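Local coordinates for protein glycoside transferase (Listeria monocytogenes, PDB 6R2M) that is a monomeric extracellular glycoside hydrolase, named PssZ, that probably acts on exopolysaccharide, at residues M57-Q70 with A109-Y122. Residues are numbered along the deposited sequence; the frame is centred on the assembly and turned at random.
Sequences MEYLVEVNDSKTFQ and ALYQASEKFSFPSY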
loop_
_atom_site.group_PDB
_atom_site.type_symbol
_atom_site.label_atom_id
_atom_site.label_comp_id
_atom_site.label_asym_id
_atom_site.label_seq_id
_atom_site.Cartn_x
_atom_site.Cartn_y
_atom_site.Cartn_z
ATOM N N MET A 57 -5.009 0.847 -9.978
ATOM C CA MET A 57 -5.468 -0.466 -10.435
ATOM C C MET A 57 -6.338 -1.149 -9.392
ATOM O O MET A 57 -7.369 -1.747 -9.731
ATOM C CB MET A 57 -4.270 -1.343 -10.778
ATOM C CG MET A 57 -3.606 -0.923 -12.068
ATOM S SD MET A 57 -2.000 -1.712 -12.390
ATOM C CE MET A 57 -2.488 -3.450 -12.454
ATOM N N GLU A 58 -5.919 -1.095 -8.123
ATOM C CA GLU A 58 -6.708 -1.675 -7.042
ATOM C C GLU A 58 -8.103 -1.055 -6.993
ATOM O O GLU A 58 -9.115 -1.768 -6.913
ATOM C CB GLU A 58 -5.954 -1.479 -5.725
ATOM C CG GLU A 58 -6.626 -2.068 -4.522
ATOM C CD GLU A 58 -5.764 -1.949 -3.272
ATOM O OE1 GLU A 58 -4.524 -1.847 -3.405
ATOM O OE2 GLU A 58 -6.323 -1.974 -2.155
ATOM N N TYR A 59 -8.175 0.278 -7.056
ATOM C CA TYR A 59 -9.459 0.964 -7.062
ATOM C C TYR A 59 -10.319 0.529 -8.245
ATOM O O TYR A 59 -11.520 0.292 -8.091
ATOM C CB TYR A 59 -9.245 2.485 -7.084
ATOM C CG TYR A 59 -10.552 3.236 -7.091
ATOM C CD1 TYR A 59 -11.222 3.494 -5.896
ATOM C CD2 TYR A 59 -11.146 3.627 -8.285
ATOM C CE1 TYR A 59 -12.428 4.161 -5.882
ATOM C CE2 TYR A 59 -12.370 4.300 -8.288
ATOM C CZ TYR A 59 -13.004 4.559 -7.084
ATOM O OH TYR A 59 -14.237 5.203 -7.074
ATOM N N LEU A 60 -9.721 0.414 -9.434
ATOM C CA LEU A 60 -10.499 0.119 -10.630
ATOM C C LEU A 60 -11.111 -1.273 -10.587
ATOM O O LEU A 60 -12.209 -1.473 -11.113
ATOM C CB LEU A 60 -9.617 0.293 -11.869
ATOM C CG LEU A 60 -9.190 1.750 -12.029
ATOM C CD1 LEU A 60 -8.095 1.828 -13.061
ATOM C CD2 LEU A 60 -10.354 2.716 -12.372
ATOM N N VAL A 61 -10.434 -2.242 -9.962
ATOM C CA VAL A 61 -11.059 -3.549 -9.763
ATOM C C VAL A 61 -12.241 -3.422 -8.817
ATOM O O VAL A 61 -13.309 -4.008 -9.054
ATOM C CB VAL A 61 -10.029 -4.571 -9.250
ATOM C CG1 VAL A 61 -10.721 -5.904 -8.903
ATOM C CG2 VAL A 61 -8.955 -4.802 -10.286
ATOM N N GLU A 62 -12.083 -2.630 -7.749
ATOM C CA GLU A 62 -13.149 -2.480 -6.767
ATOM C C GLU A 62 -14.406 -1.882 -7.393
ATOM O O GLU A 62 -15.524 -2.279 -7.044
ATOM C CB GLU A 62 -12.663 -1.620 -5.590
ATOM C CG GLU A 62 -13.680 -1.430 -4.481
ATOM C CD GLU A 62 -14.099 -2.736 -3.818
ATOM O OE1 GLU A 62 -13.286 -3.690 -3.764
ATOM O OE2 GLU A 62 -15.259 -2.798 -3.346
ATOM N N VAL A 63 -14.251 -0.946 -8.332
ATOM C CA VAL A 63 -15.407 -0.296 -8.955
ATOM C C VAL A 63 -15.783 -0.939 -10.291
ATOM O O VAL A 63 -16.603 -0.387 -11.030
ATOM C CB VAL A 63 -15.207 1.226 -9.112
ATOM C CG1 VAL A 63 -14.994 1.875 -7.749
ATOM C CG2 VAL A 63 -14.046 1.575 -10.062
ATOM N N ASN A 64 -15.215 -2.101 -10.613
ATOM C CA ASN A 64 -15.658 -2.907 -11.757
ATOM C C ASN A 64 -15.454 -2.180 -13.079
ATOM O O ASN A 64 -16.340 -2.154 -13.929
ATOM C CB ASN A 64 -17.127 -3.335 -11.609
ATOM C CG ASN A 64 -17.523 -4.403 -12.620
ATOM O OD1 ASN A 64 -16.759 -5.334 -12.871
ATOM N ND2 ASN A 64 -18.695 -4.250 -13.230
ATOM N N ASP A 65 -14.286 -1.566 -13.262
ATOM C CA ASP A 65 -14.009 -0.788 -14.474
ATOM C C ASP A 65 -12.904 -1.464 -15.288
ATOM O O ASP A 65 -11.727 -1.110 -15.207
ATOM C CB ASP A 65 -13.650 0.656 -14.109
ATOM C CG ASP A 65 -13.505 1.551 -15.335
ATOM O OD1 ASP A 65 -13.586 1.048 -16.478
ATOM O OD2 ASP A 65 -13.300 2.769 -15.152
ATOM N N SER A 66 -13.302 -2.430 -16.120
ATOM C CA SER A 66 -12.289 -3.189 -16.848
ATOM C C SER A 66 -11.580 -2.348 -17.898
ATOM O O SER A 66 -10.385 -2.557 -18.154
ATOM C CB SER A 66 -12.927 -4.418 -17.487
ATOM O OG SER A 66 -13.665 -3.998 -18.615
ATOM N N LYS A 67 -12.293 -1.416 -18.523
ATOM C CA LYS A 67 -11.672 -0.610 -19.569
ATOM C C LYS A 67 -10.552 0.262 -19.014
ATOM O O LYS A 67 -9.438 0.284 -19.559
ATOM C CB LYS A 67 -12.716 0.256 -20.265
ATOM C CG LYS A 67 -12.135 1.302 -21.185
ATOM C CD LYS A 67 -13.253 2.044 -21.905
ATOM C CE LYS A 67 -12.717 3.212 -22.716
ATOM N NZ LYS A 67 -12.131 4.262 -21.835
ATOM N N THR A 68 -10.820 0.984 -17.924
ATOM C CA THR A 68 -9.759 1.807 -17.350
ATOM C C THR A 68 -8.659 0.937 -16.741
ATOM O O THR A 68 -7.483 1.295 -16.817
ATOM C CB THR A 68 -10.333 2.797 -16.325
ATOM O OG1 THR A 68 -11.469 3.464 -16.898
ATOM C CG2 THR A 68 -9.280 3.874 -15.943
ATOM N N PHE A 69 -9.010 -0.226 -16.188
ATOM C CA PHE A 69 -7.995 -1.132 -15.661
ATOM C C PHE A 69 -7.012 -1.546 -16.758
ATOM O O PHE A 69 -5.794 -1.525 -16.554
ATOM C CB PHE A 69 -8.654 -2.365 -15.022
ATOM C CG PHE A 69 -7.677 -3.256 -14.314
ATOM C CD1 PHE A 69 -7.025 -4.261 -15.007
ATOM C CD2 PHE A 69 -7.356 -3.051 -12.971
ATOM C CE1 PHE A 69 -6.096 -5.073 -14.376
ATOM C CE2 PHE A 69 -6.412 -3.854 -12.330
ATOM C CZ PHE A 69 -5.779 -4.867 -13.035
ATOM N N GLN A 70 -7.526 -1.956 -17.921
ATOM C CA GLN A 70 -6.637 -2.368 -19.007
ATOM C C GLN A 70 -5.803 -1.198 -19.517
ATOM O O GLN A 70 -4.639 -1.390 -19.890
ATOM C CB GLN A 70 -7.453 -3.004 -20.140
ATOM C CG GLN A 70 -6.649 -3.340 -21.408
ATOM C CD GLN A 70 -5.478 -4.266 -21.153
ATOM O OE1 GLN A 70 -5.577 -5.205 -20.379
ATOM N NE2 GLN A 70 -4.354 -4.000 -21.814
ATOM N N ALA A 109 -3.552 -6.849 -7.449
ATOM C CA ALA A 109 -4.606 -6.254 -8.253
ATOM C C ALA A 109 -4.852 -7.067 -9.517
ATOM O O ALA A 109 -6.001 -7.287 -9.912
ATOM C CB ALA A 109 -4.240 -4.807 -8.578
ATOM N N LEU A 110 -3.778 -7.560 -10.140
ATOM C CA LEU A 110 -3.915 -8.379 -11.336
ATOM C C LEU A 110 -4.628 -9.690 -11.049
ATOM O O LEU A 110 -5.456 -10.136 -11.855
ATOM C CB LEU A 110 -2.540 -8.647 -11.937
ATOM C CG LEU A 110 -1.914 -7.460 -12.689
ATOM C CD1 LEU A 110 -0.458 -7.762 -12.909
ATOM C CD2 LEU A 110 -2.603 -7.192 -14.020
ATOM N N TYR A 111 -4.298 -10.341 -9.929
ATOM C CA TYR A 111 -4.990 -11.580 -9.582
ATOM C C TYR A 111 -6.477 -11.324 -9.383
ATOM O O TYR A 111 -7.322 -12.083 -9.875
ATOM C CB TYR A 111 -4.385 -12.191 -8.318
ATOM C CG TYR A 111 -3.069 -12.903 -8.515
ATOM C CD1 TYR A 111 -2.927 -13.918 -9.450
ATOM C CD2 TYR A 111 -1.974 -12.565 -7.745
ATOM C CE1 TYR A 111 -1.724 -14.569 -9.607
ATOM C CE2 TYR A 111 -0.764 -13.204 -7.898
ATOM C CZ TYR A 111 -0.653 -14.206 -8.826
ATOM O OH TYR A 111 0.555 -14.851 -8.971
ATOM N N GLN A 112 -6.814 -10.263 -8.650
ATOM C CA GLN A 112 -8.218 -9.945 -8.401
ATOM C C GLN A 112 -8.934 -9.574 -9.691
ATOM O O GLN A 112 -10.072 -9.992 -9.913
ATOM C CB GLN A 112 -8.333 -8.805 -7.387
ATOM C CG GLN A 112 -7.812 -9.153 -6.007
ATOM C CD GLN A 112 -8.569 -10.312 -5.389
ATOM O OE1 GLN A 112 -7.972 -11.256 -4.862
ATOM N NE2 GLN A 112 -9.888 -10.253 -5.463
ATOM N N ALA A 113 -8.256 -8.830 -10.569
ATOM C CA ALA A 113 -8.829 -8.447 -11.857
ATOM C C ALA A 113 -9.021 -9.647 -12.778
ATOM O O ALA A 113 -9.971 -9.686 -13.561
ATOM C CB ALA A 113 -7.936 -7.402 -12.533
ATOM N N SER A 114 -8.102 -10.612 -12.742
ATOM C CA SER A 114 -8.282 -11.813 -13.552
ATOM C C SER A 114 -9.608 -12.501 -13.241
ATOM O O SER A 114 -10.263 -13.028 -14.145
ATOM C CB SER A 114 -7.095 -12.758 -13.349
ATOM O OG SER A 114 -7.208 -13.477 -12.131
ATOM N N GLU A 115 -10.032 -12.475 -11.976
ATOM C CA GLU A 115 -11.318 -13.056 -11.610
ATOM C C GLU A 115 -12.451 -12.083 -11.913
ATOM O O GLU A 115 -13.406 -12.428 -12.617
ATOM C CB GLU A 115 -11.320 -13.444 -10.132
ATOM C CG GLU A 115 -10.264 -14.472 -9.784
ATOM C CD GLU A 115 -10.149 -14.696 -8.288
ATOM O OE1 GLU A 115 -10.751 -13.922 -7.507
ATOM O OE2 GLU A 115 -9.449 -15.645 -7.886
ATOM N N LYS A 116 -12.321 -10.846 -11.433
ATOM C CA LYS A 116 -13.392 -9.860 -11.581
ATOM C C LYS A 116 -13.769 -9.657 -13.044
ATOM O O LYS A 116 -14.955 -9.516 -13.376
ATOM C CB LYS A 116 -12.957 -8.535 -10.944
ATOM C CG LYS A 116 -14.013 -7.424 -10.980
ATOM C CD LYS A 116 -15.177 -7.766 -10.065
ATOM C CE LYS A 116 -15.987 -6.500 -9.754
ATOM N NZ LYS A 116 -17.145 -6.812 -8.861
ATOM N N PHE A 117 -12.773 -9.636 -13.933
ATOM C CA PHE A 117 -12.965 -9.325 -15.343
ATOM C C PHE A 117 -12.872 -10.551 -16.247
ATOM O O PHE A 117 -12.810 -10.388 -17.470
ATOM C CB PHE A 117 -11.944 -8.280 -15.787
ATOM C CG PHE A 117 -11.999 -7.006 -14.992
ATOM C CD1 PHE A 117 -13.226 -6.460 -14.610
ATOM C CD2 PHE A 117 -10.833 -6.346 -14.639
ATOM C CE1 PHE A 117 -13.284 -5.280 -13.889
ATOM C CE2 PHE A 117 -10.878 -5.172 -13.920
ATOM C CZ PHE A 117 -12.110 -4.639 -13.533
ATOM N N SER A 118 -12.835 -11.756 -15.676
ATOM C CA SER A 118 -12.786 -13.017 -16.431
ATOM C C SER A 118 -11.724 -12.969 -17.531
ATOM O O SER A 118 -11.998 -13.153 -18.719
ATOM C CB SER A 118 -14.163 -13.345 -17.009
ATOM O OG SER A 118 -15.094 -13.583 -15.962
ATOM N N PHE A 119 -10.487 -12.730 -17.104
ATOM C CA PHE A 119 -9.384 -12.459 -18.023
ATOM C C PHE A 119 -8.147 -13.173 -17.499
ATOM O O PHE A 119 -7.337 -12.595 -16.761
ATOM C CB PHE A 119 -9.152 -10.953 -18.167
ATOM C CG PHE A 119 -8.473 -10.557 -19.448
ATOM C CD1 PHE A 119 -9.091 -10.762 -20.664
ATOM C CD2 PHE A 119 -7.236 -9.940 -19.427
ATOM C CE1 PHE A 119 -8.481 -10.376 -21.839
ATOM C CE2 PHE A 119 -6.618 -9.547 -20.605
ATOM C CZ PHE A 119 -7.239 -9.774 -21.812
ATOM N N PRO A 120 -7.967 -14.445 -17.866
ATOM C CA PRO A 120 -6.873 -15.232 -17.273
ATOM C C PRO A 120 -5.491 -14.659 -17.510
ATOM O O PRO A 120 -4.583 -14.914 -16.707
ATOM C CB PRO A 120 -7.028 -16.605 -17.946
ATOM C CG PRO A 120 -8.476 -16.688 -18.295
ATOM C CD PRO A 120 -8.875 -15.277 -18.678
ATOM N N SER A 121 -5.276 -13.898 -18.582
ATOM C CA SER A 121 -3.912 -13.435 -18.822
ATOM C C SER A 121 -3.423 -12.468 -17.744
ATOM O O SER A 121 -2.210 -12.368 -17.531
ATOM C CB SER A 121 -3.776 -12.817 -20.217
ATOM O OG SER A 121 -4.585 -11.675 -20.378
ATOM N N TYR A 122 -4.320 -11.785 -17.025
ATOM C CA TYR A 122 -3.860 -10.994 -15.882
ATOM C C TYR A 122 -3.244 -11.895 -14.813
ATOM O O TYR A 122 -2.263 -11.531 -14.157
ATOM C CB TYR A 122 -5.018 -10.192 -15.271
ATOM C CG TYR A 122 -5.548 -9.043 -16.104
ATOM C CD1 TYR A 122 -4.761 -8.399 -17.055
ATOM C CD2 TYR A 122 -6.846 -8.592 -15.915
ATOM C CE1 TYR A 122 -5.270 -7.333 -17.801
ATOM C CE2 TYR A 122 -7.354 -7.544 -16.641
ATOM C CZ TYR A 122 -6.570 -6.916 -17.577
ATOM O OH TYR A 122 -7.111 -5.882 -18.299
HETATM O O HOH W 1 -17.390 -4.015 -8.060
HETATM O O HOH W 2 -17.234 -7.822 -13.455
#
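With CG anti to the backbone N (chi1 -173°), Phe69 swings its ring out of helix 66-79 as a knob among Ala109, Leu110, Ala113 and Tyr122, while Phe117, its CG anti to the carbonyl carbon, reaches back over the turn before that helix. Ala113 CB lies over one face of the Phe69 ring, 3.7 Å from its centroid, a CH-pi contact. The edge of Phe69 meets the face of Tyr122 in a T-shaped pair, centroids 5.1 Å apart; Phe119 covers the opposite face of Tyr122. Phe117 CE2 lies 3.7 Å from Phe69 CB, the rings oblique. Tyr122 OH donates to Gln70 OE1 at 2.7 Å, orienting the hydroxyl, with OE1 at the ring edge and the amide and ring planes 4° apart. Phe117 receives Ser66 CB squarely over its face, 3.6 Å from the centroid, with Asn64 OD1 at its edge. Ser66 OG bonds to Lys13 O and Asn64 ND2 to Thr16 O, tying the N-terminal segment to this turn. Val61 is a second knob among Ala109, Gln112, Ala113 and Lys116, its CG2 3.6 Å from Ala113 CB. Beside Lys116, one water joins Glu62 O to its NZ and another Asn64 OD1 to its O. Segments 57-62 and 109-116 run nearly parallel at 22° and end in Schellman motifs: two helical hairpins joined by an aromatic cluster, probably within an (alpha/alpha)-barrel, as in related glycoside hydrolases.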